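Local structure of Cow rumen GH26 endo-mannanase (6UEH) at residues P310-E315 with A325-G330; E339-L344 with L357-N362; S238-V243 with C261-S266. The protein probably hydrolyses internal beta-1,4-mannosidic bonds of mannans such as galactomannan, as an endo-mannanase of glycoside hydrolase family 26. One frame throughout, in Å; residues are numbered along the deposited sequence.

Contact 1: residues P310-E315 with A325-G330; sequences PLHEAE and AWFWWG. With ACT (acetate ion), chain D.
Trp329 slides its indole under the backbone of Leu311. The CA of Leu311 stands 3.7 Å from the centroid of the Trp329 five-membered ring, a CH-pi contact over the face. The methyl CD2 of Leu311 reaches CG of Trp329 at 3.6 Å. The opposite face of this indole takes CB of Phe327. With CG set between the backbone N and the carbonyl carbon (chi1 46°), Trp329 aims its ring edge back at residues 310-315. Its NE1 donates to His312 O at 2.9 Å, and the oxygen lies in the ring plane. An alanine at Trp329 is likely to leave His312 O without this donor and open a gap under Leu311.

Phe327 is held on both faces. CD1 of Trp326 sits over its centre and CH2 of Trp329 over the other side, nearer the rim. Its CE2 lies over one face of the His312 ring, 3.4 Å from NE2, with the two planes turned 41° apart. The His312 NE2 donates to acetate OXT at 2.9 Å.

Glu313 extends its chain to Trp326. NE1 of Trp326 gives OE1 of Glu313 a 2.9 Å bond, bent, on the anti side of the carboxylate. The carboxylate and indole planes are nearly perpendicular. A water accepts from Phe327 N and donates to Glu313 O, so it ties the two backbones.

His312, Phe327 and Trp329 form an aromatic cluster. It lies in the loop after strand 306-309, at the C-terminal mouth of a TIM barrel, where enzymes of this family have their active site.

Contact 2: residues E339-L344 with L357-N362; sequences EIWKYL and LIWEQN
Gln361 NE2 lies over one face of the Trp341 indole, 3.5 Å from CD2, and is hydrogen-bonded to Tyr337 OH one helical turn before Trp341. The other end of the same amide is also held, because Gln361 OE1 accepts from Ala375 N. These bonds fix the rotation of the amide. Its plane stands 43° from the indole, so it leans over the ring and does not lie flat on it. Farther back along the chain, CB of Gln361 makes a CH-pi contact over the six-membered ring, 4.0 Å from the centroid.

Trp359 comes to the opposite face of Trp341. Its edge is turned to that face in an offset edge-to-face pair, with the six-membered rings 5.8 Å apart at their centroids and their planes at 69°. The closest atoms are CE3 of Trp359 and CZ2 of Trp341, at 3.8 Å. Trp341 is thus clasped between two side chains of one strand.

The helix segment 339-344 runs antiparallel to strand 357-362, with 11.9 Å between the axes of these short segments. This is the return half of a beta-alpha-beta crossover, in which helix 334-351 links the parallel strands 306-309 and 357-362 of a TIM barrel. Trp341 spans the gap between the two layers. With CG anti to its own N (chi1 177°), it points the long axis of the indole at the strand, and CH2 stops 3.5 Å from Glu360 O at the ring edge. NE1 of Trp341 is satisfied by Tyr379 O.

One turn farther along the helix, Leu344 adds a looser contact. Its CG lies 4.3 Å from CZ3 of Trp359, and Leu344 also packs on Ile289 of helix 280-301.

Contact 3: residues S238-V243 with C261-S266; sequences SWHINV and CTYATS. With ACT (acetate ion), chain D.
His240 turns the edge of its imidazole to the face of Tyr263. CD2 of His240 lies 4.1 Å from CD2 of Tyr263, toward the rim of the phenol ring, and the two planes are 66° apart. The two side chains run side by side and point the same way. The far end of the imidazole meets an acetate ion, probably from the crystallisation liquor. NE2 of His240 donates to acetate O at 2.6 Å, with an angle of 161° at the hydrogen.

The next shell fixes the imidazole and packs against the phenol. ND1 of His240 is hydrogen-bonded to Asp206 OD2, so the imidazole is gripped at both nitrogens and its rotation is set. Ser238 OG bonds the same carboxylate oxygen. The backbone bends sharply at His240, the centre of an inverse gamma turn, closed by a weak bond from Ile241 N to Trp239 O. Tyr263 has its CG between the backbone N and the carbonyl carbon (chi1 49°), which brings the phenol alongside His240. Phe327 meets the Tyr263 ring as well.

Farther out, the two segments join by backbone. Val243 N donates to Thr262 O at 2.8 Å, and Thr262 N donates to Val243 O at 2.9 Å. This is a hydrogen-bonded antiparallel pair, and it sets Asn242 beside Tyr263. Just after the pair the chain turns: Thr262 OG1 accepts from Ala264 N at 2.9 Å, forming an ST turn.

Strands 243-244 and 261-262 form a two-stranded antiparallel sheet in the long connection after barrel strand 234-238. His240 and Tyr263 flank it at the C-terminal mouth of the TIM barrel, a place consistent with the substrate cleft of a family 26 mannanase.

How the contacts relate
The three contacts follow one another along the chain, and none crosses or encloses another. Contact 3 comes first and closes the long excursion after barrel strand 234-238. Contact 1 closes the shorter loop between strand 306-309 and helix 334-351. Contact 2 closes the connection from that helix to the next strand, 357-362, with 12 residues between its segments. In space they join. Contacts 1 and 3 lie about 9 Å apart between centres; Trp328 probably bonds Tyr263 O and Ile241 O, and one acetate spans both. Contact 2 touches contact 1 where Pro310 and Leu311 pack on Trp341. Together they tie three successive strands of the barrel to their loops.

Contact 1: residues P310-E315 with A325-G330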
# COMPACT_ATOMS: atom_id res chain seq x y z
N PRO A 310 13.61 -3.23 -2.33
CA PRO A 310 14.05 -4.63 -2.24
C PRO A 310 13.12 -5.43 -1.35
O PRO A 310 12.29 -4.82 -0.67
CB PRO A 310 15.44 -4.50 -1.61
CG PRO A 310 15.28 -3.33 -0.68
CD PRO A 310 14.32 -2.38 -1.36
N LEU A 311 13.25 -6.75 -1.36
CA LEU A 311 12.55 -7.61 -0.40
C LEU A 311 11.06 -7.28 -0.34
O LEU A 311 10.49 -7.15 0.74
CB LEU A 311 13.18 -7.45 0.99
CG LEU A 311 14.68 -7.77 1.07
CD1 LEU A 311 15.28 -7.28 2.38
CD2 LEU A 311 14.90 -9.27 0.92
N HIS A 312 10.45 -7.15 -1.51
CA HIS A 312 9.10 -6.62 -1.62
C HIS A 312 8.03 -7.70 -1.46
O HIS A 312 8.33 -8.90 -1.50
CB HIS A 312 8.93 -5.91 -2.97
CG HIS A 312 8.96 -6.82 -4.15
ND1 HIS A 312 10.04 -7.63 -4.45
CD2 HIS A 312 8.04 -7.05 -5.12
CE1 HIS A 312 9.78 -8.32 -5.54
NE2 HIS A 312 8.58 -7.99 -5.97
N GLU A 313 6.79 -7.25 -1.26
CA GLU A 313 5.63 -8.14 -1.09
C GLU A 313 5.89 -9.23 -0.06
O GLU A 313 5.49 -10.38 -0.24
CB GLU A 313 5.24 -8.76 -2.44
CG GLU A 313 4.83 -7.75 -3.49
CD GLU A 313 4.35 -8.41 -4.78
OE1 GLU A 313 4.42 -9.65 -4.89
OE2 GLU A 313 3.91 -7.68 -5.70
N ALA A 314 6.54 -8.84 1.03
CA ALA A 314 7.07 -9.80 2.01
C ALA A 314 6.02 -10.73 2.61
O ALA A 314 6.19 -11.95 2.58
CB ALA A 314 7.79 -9.05 3.12
N GLU A 315 4.96 -10.16 3.17
CA GLU A 315 3.95 -10.96 3.84
C GLU A 315 3.23 -11.91 2.87
O GLU A 315 2.93 -13.05 3.22
CB GLU A 315 2.92 -10.08 4.54
CG GLU A 315 1.83 -10.88 5.25
CD GLU A 315 0.81 -10.02 5.97
OE1 GLU A 315 0.94 -8.78 5.94
OE2 GLU A 315 -0.13 -10.59 6.56
N ALA A 325 3.66 -16.34 2.65
CA ALA A 325 4.60 -15.63 1.78
C ALA A 325 4.79 -16.37 0.46
O ALA A 325 4.72 -17.59 0.41
CB ALA A 325 5.92 -15.44 2.48
N TRP A 326 5.03 -15.62 -0.61
CA TRP A 326 5.31 -16.25 -1.90
C TRP A 326 6.73 -15.97 -2.38
O TRP A 326 7.19 -16.57 -3.35
CB TRP A 326 4.29 -15.82 -2.96
CG TRP A 326 4.06 -14.34 -3.07
CD1 TRP A 326 4.97 -13.39 -3.44
CD2 TRP A 326 2.83 -13.65 -2.83
NE1 TRP A 326 4.37 -12.15 -3.43
CE2 TRP A 326 3.06 -12.28 -3.07
CE3 TRP A 326 1.55 -14.06 -2.44
CZ2 TRP A 326 2.06 -11.32 -2.92
CZ3 TRP A 326 0.56 -13.10 -2.30
CH2 TRP A 326 0.82 -11.75 -2.54
N PHE A 327 7.43 -15.06 -1.70
CA PHE A 327 8.85 -14.83 -1.95
C PHE A 327 9.67 -15.48 -0.84
O PHE A 327 9.20 -15.57 0.29
CB PHE A 327 9.15 -13.34 -2.04
CG PHE A 327 8.65 -12.69 -3.30
CD1 PHE A 327 8.81 -13.31 -4.53
CD2 PHE A 327 8.01 -11.46 -3.26
CE1 PHE A 327 8.35 -12.72 -5.69
CE2 PHE A 327 7.54 -10.86 -4.41
CZ PHE A 327 7.71 -11.49 -5.63
N TRP A 328 10.89 -15.92 -1.16
CA TRP A 328 11.67 -16.69 -0.20
C TRP A 328 12.03 -15.88 1.05
O TRP A 328 12.17 -16.45 2.13
CB TRP A 328 12.95 -17.26 -0.85
CG TRP A 328 13.97 -16.24 -1.30
CD1 TRP A 328 14.15 -15.78 -2.57
CD2 TRP A 328 14.97 -15.60 -0.49
NE1 TRP A 328 15.19 -14.88 -2.60
CE2 TRP A 328 15.71 -14.75 -1.34
CE3 TRP A 328 15.31 -15.66 0.87
CZ2 TRP A 328 16.77 -13.96 -0.88
CZ3 TRP A 328 16.36 -14.88 1.32
CH2 TRP A 328 17.07 -14.04 0.45
N TRP A 329 12.17 -14.57 0.91
CA TRP A 329 12.58 -13.75 2.04
C TRP A 329 11.49 -13.58 3.10
O TRP A 329 11.75 -13.05 4.18
CB TRP A 329 13.07 -12.37 1.57
CG TRP A 329 12.20 -11.68 0.56
CD1 TRP A 329 11.05 -10.99 0.81
CD2 TRP A 329 12.42 -11.59 -0.85
NE1 TRP A 329 10.54 -10.48 -0.36
CE2 TRP A 329 11.37 -10.83 -1.39
CE3 TRP A 329 13.42 -12.07 -1.71
CZ2 TRP A 329 11.27 -10.55 -2.76
CZ3 TRP A 329 13.32 -11.79 -3.06
CH2 TRP A 329 12.26 -11.04 -3.57
N GLY A 330 10.28 -14.04 2.81
CA GLY A 330 9.19 -13.97 3.77
C GLY A 330 8.82 -15.32 4.35
O GLY A 330 7.94 -15.44 5.20
C ACT D . 6.23 -8.94 -8.93
O ACT D . 6.81 -10.05 -8.91
OXT ACT D . 6.75 -8.04 -8.24
CH3 ACT D . 5.00 -8.71 -9.75
O HOH W 1 6.11 -13.05 -0.05

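Contact 2: residues E339-L344 with L357-N362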
# COMPACT_ATOMS: atom_id res chain seq x y z
N GLU A 339 14.57 -8.71 10.21
CA GLU A 339 16.00 -8.84 10.46
C GLU A 339 16.78 -8.87 9.15
O GLU A 339 17.87 -8.31 9.05
CB GLU A 339 16.29 -10.09 11.29
CG GLU A 339 15.70 -10.05 12.70
CD GLU A 339 15.97 -11.31 13.50
OE1 GLU A 339 15.27 -11.53 14.51
OE2 GLU A 339 16.87 -12.08 13.12
N ILE A 340 16.22 -9.52 8.13
CA ILE A 340 16.84 -9.58 6.81
C ILE A 340 16.87 -8.19 6.17
O ILE A 340 17.88 -7.79 5.59
CB ILE A 340 16.11 -10.56 5.88
CG1 ILE A 340 16.22 -11.99 6.43
CG2 ILE A 340 16.68 -10.49 4.47
CD1 ILE A 340 15.51 -13.03 5.59
N TRP A 341 15.77 -7.45 6.29
CA TRP A 341 15.71 -6.08 5.79
C TRP A 341 16.78 -5.20 6.44
O TRP A 341 17.49 -4.46 5.76
CB TRP A 341 14.33 -5.47 6.03
CG TRP A 341 14.21 -4.03 5.60
CD1 TRP A 341 14.60 -2.92 6.31
CD2 TRP A 341 13.67 -3.54 4.37
NE1 TRP A 341 14.33 -1.78 5.59
CE2 TRP A 341 13.77 -2.13 4.40
CE3 TRP A 341 13.12 -4.15 3.24
CZ2 TRP A 341 13.33 -1.33 3.34
CZ3 TRP A 341 12.68 -3.36 2.19
CH2 TRP A 341 12.79 -1.96 2.25
N LYS A 342 16.88 -5.29 7.76
CA LYS A 342 17.87 -4.52 8.50
C LYS A 342 19.28 -4.91 8.08
O LYS A 342 20.17 -4.06 7.99
CB LYS A 342 17.68 -4.70 10.01
CG LYS A 342 16.39 -4.10 10.54
CD LYS A 342 16.30 -4.24 12.06
CE LYS A 342 15.02 -3.61 12.59
NZ LYS A 342 14.90 -3.77 14.07
N TYR A 343 19.48 -6.20 7.83
CA TYR A 343 20.77 -6.71 7.36
C TYR A 343 21.17 -6.04 6.05
O TYR A 343 22.28 -5.53 5.92
CB TYR A 343 20.71 -8.23 7.18
CG TYR A 343 22.03 -8.88 6.79
CD1 TYR A 343 22.42 -8.96 5.46
CD2 TYR A 343 22.86 -9.43 7.76
CE1 TYR A 343 23.62 -9.56 5.11
CE2 TYR A 343 24.06 -10.03 7.41
CZ TYR A 343 24.43 -10.09 6.08
OH TYR A 343 25.63 -10.69 5.74
N LEU A 344 20.25 -6.03 5.09
CA LEU A 344 20.51 -5.43 3.78
C LEU A 344 20.74 -3.93 3.90
O LEU A 344 21.65 -3.38 3.28
CB LEU A 344 19.34 -5.71 2.83
CG LEU A 344 19.45 -5.09 1.44
CD1 LEU A 344 20.68 -5.60 0.69
CD2 LEU A 344 18.18 -5.35 0.63
N LEU A 357 19.82 6.05 -1.84
CA LEU A 357 18.62 5.22 -1.92
C LEU A 357 17.48 5.75 -1.07
O LEU A 357 17.67 6.19 0.06
CB LEU A 357 18.95 3.79 -1.49
CG LEU A 357 20.14 3.13 -2.18
CD1 LEU A 357 20.39 1.74 -1.61
CD2 LEU A 357 19.93 3.07 -3.69
N ILE A 358 16.28 5.70 -1.64
CA ILE A 358 15.05 5.95 -0.90
C ILE A 358 14.40 4.60 -0.64
O ILE A 358 13.86 3.98 -1.56
CB ILE A 358 14.09 6.88 -1.65
CG1 ILE A 358 14.76 8.23 -1.92
CG2 ILE A 358 12.80 7.08 -0.86
CD1 ILE A 358 13.88 9.23 -2.63
N TRP A 359 14.47 4.13 0.60
CA TRP A 359 14.06 2.77 0.93
C TRP A 359 12.55 2.63 1.02
O TRP A 359 11.92 3.14 1.95
CB TRP A 359 14.72 2.33 2.24
CG TRP A 359 16.22 2.25 2.16
CD1 TRP A 359 17.11 3.28 2.24
CD2 TRP A 359 16.99 1.06 1.97
NE1 TRP A 359 18.39 2.81 2.12
CE2 TRP A 359 18.35 1.45 1.95
CE3 TRP A 359 16.68 -0.30 1.83
CZ2 TRP A 359 19.39 0.53 1.79
CZ3 TRP A 359 17.71 -1.20 1.67
CH2 TRP A 359 19.04 -0.79 1.65
N GLU A 360 11.96 1.93 0.05
CA GLU A 360 10.53 1.68 0.05
C GLU A 360 10.23 0.24 0.43
O GLU A 360 10.70 -0.70 -0.22
CB GLU A 360 9.92 2.00 -1.32
CG GLU A 360 8.41 1.77 -1.38
CD GLU A 360 7.79 2.27 -2.66
OE1 GLU A 360 8.47 2.27 -3.70
OE2 GLU A 360 6.60 2.67 -2.63
N GLN A 361 9.45 0.07 1.49
CA GLN A 361 9.07 -1.26 1.93
C GLN A 361 7.59 -1.51 1.71
O GLN A 361 6.75 -0.67 2.05
CB GLN A 361 9.42 -1.45 3.41
CG GLN A 361 9.12 -2.85 3.94
CD GLN A 361 9.59 -3.04 5.36
OE1 GLN A 361 9.20 -2.31 6.27
NE2 GLN A 361 10.45 -4.04 5.56
N ASN A 362 7.26 -2.65 1.12
CA ASN A 362 5.87 -3.04 0.95
C ASN A 362 5.24 -3.41 2.28
O ASN A 362 5.89 -3.98 3.16
CB ASN A 362 5.75 -4.22 -0.02
CG ASN A 362 5.63 -3.78 -1.47
OD1 ASN A 362 6.47 -4.12 -2.30
ND2 ASN A 362 4.57 -3.04 -1.78

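Contact 3: residues S238-V243 with C261-S266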
# COMPACT_ATOMS: atom_id res chain seq x y z
N SER A 238 12.90 -2.70 -8.12
CA SER A 238 12.79 -3.86 -7.25
C SER A 238 13.99 -4.77 -7.49
O SER A 238 14.89 -4.45 -8.27
CB SER A 238 11.47 -4.60 -7.50
OG SER A 238 11.22 -4.76 -8.89
N TRP A 239 14.01 -5.92 -6.81
CA TRP A 239 15.17 -6.81 -6.86
C TRP A 239 14.73 -8.26 -6.71
O TRP A 239 14.80 -8.82 -5.62
CB TRP A 239 16.16 -6.42 -5.76
CG TRP A 239 17.47 -7.17 -5.77
CD1 TRP A 239 18.14 -7.64 -6.86
CD2 TRP A 239 18.25 -7.53 -4.63
NE1 TRP A 239 19.30 -8.27 -6.47
CE2 TRP A 239 19.39 -8.22 -5.10
CE3 TRP A 239 18.10 -7.34 -3.25
CZ2 TRP A 239 20.37 -8.72 -4.24
CZ3 TRP A 239 19.08 -7.83 -2.40
CH2 TRP A 239 20.20 -8.51 -2.90
N HIS A 240 14.26 -8.86 -7.80
CA HIS A 240 13.81 -10.25 -7.78
C HIS A 240 14.97 -11.24 -7.71
O HIS A 240 15.13 -12.08 -8.60
CB HIS A 240 12.95 -10.56 -9.01
CG HIS A 240 11.56 -10.00 -8.95
ND1 HIS A 240 11.28 -8.67 -9.18
CD2 HIS A 240 10.37 -10.60 -8.69
CE1 HIS A 240 9.98 -8.47 -9.06
NE2 HIS A 240 9.41 -9.63 -8.76
N ILE A 241 15.78 -11.14 -6.66
CA ILE A 241 16.96 -11.98 -6.52
C ILE A 241 16.57 -13.44 -6.25
O ILE A 241 15.88 -13.74 -5.27
CB ILE A 241 17.91 -11.46 -5.41
CG1 ILE A 241 19.10 -12.40 -5.23
CG2 ILE A 241 17.16 -11.23 -4.10
CD1 ILE A 241 20.00 -12.48 -6.45
N ASN A 242 17.00 -14.33 -7.14
CA ASN A 242 16.70 -15.75 -7.02
C ASN A 242 17.68 -16.50 -6.13
O ASN A 242 18.80 -16.05 -5.89
CB ASN A 242 16.68 -16.41 -8.41
CG ASN A 242 15.44 -16.05 -9.21
OD1 ASN A 242 14.96 -14.92 -9.19
ND2 ASN A 242 14.92 -17.03 -9.94
N VAL A 243 17.25 -17.66 -5.65
CA VAL A 243 18.15 -18.60 -4.98
C VAL A 243 18.08 -19.92 -5.74
O VAL A 243 17.12 -20.17 -6.47
CB VAL A 243 17.76 -18.82 -3.50
CG1 VAL A 243 17.85 -17.52 -2.72
CG2 VAL A 243 16.36 -19.43 -3.39
N CYS A 261 16.52 -22.00 -10.77
CA CYS A 261 16.50 -20.99 -9.71
C CYS A 261 15.06 -20.59 -9.42
O CYS A 261 14.16 -20.85 -10.21
CB CYS A 261 17.33 -19.77 -10.10
SG CYS A 261 19.05 -20.15 -10.48
N THR A 262 14.85 -19.95 -8.27
CA THR A 262 13.52 -19.49 -7.90
C THR A 262 13.61 -18.30 -6.95
O THR A 262 14.59 -18.14 -6.22
CB THR A 262 12.70 -20.62 -7.24
OG1 THR A 262 11.35 -20.19 -7.05
CG2 THR A 262 13.30 -21.02 -5.90
N TYR A 263 12.58 -17.46 -6.96
CA TYR A 263 12.44 -16.43 -5.95
C TYR A 263 11.32 -16.81 -5.00
O TYR A 263 10.99 -16.08 -4.07
CB TYR A 263 12.18 -15.05 -6.57
CG TYR A 263 11.07 -15.01 -7.62
CD1 TYR A 263 9.76 -15.34 -7.29
CD2 TYR A 263 11.34 -14.62 -8.92
CE1 TYR A 263 8.76 -15.30 -8.24
CE2 TYR A 263 10.34 -14.57 -9.87
CZ TYR A 263 9.05 -14.91 -9.52
OH TYR A 263 8.05 -14.87 -10.46
N ALA A 264 10.72 -17.98 -5.25
CA ALA A 264 9.55 -18.43 -4.50
C ALA A 264 9.95 -19.20 -3.24
O ALA A 264 11.10 -19.15 -2.80
CB ALA A 264 8.66 -19.29 -5.38
N THR A 265 8.98 -19.91 -2.66
CA THR A 265 9.19 -20.61 -1.40
C THR A 265 9.40 -22.10 -1.59
O THR A 265 9.11 -22.90 -0.70
CB THR A 265 7.99 -20.39 -0.45
OG1 THR A 265 6.79 -20.84 -1.10
CG2 THR A 265 7.84 -18.92 -0.10
N SER A 266 9.93 -22.48 -2.75
CA SER A 266 10.07 -23.88 -3.11
C SER A 266 11.51 -24.39 -3.01
O SER A 266 11.80 -25.51 -3.42
CB SER A 266 9.54 -24.11 -4.53
OG SER A 266 10.11 -23.18 -5.43
C ACT D . 6.23 -8.94 -8.93
O ACT D . 6.81 -10.05 -8.91
OXT ACT D . 6.75 -8.04 -8.24
CH3 ACT D . 5.00 -8.71 -9.75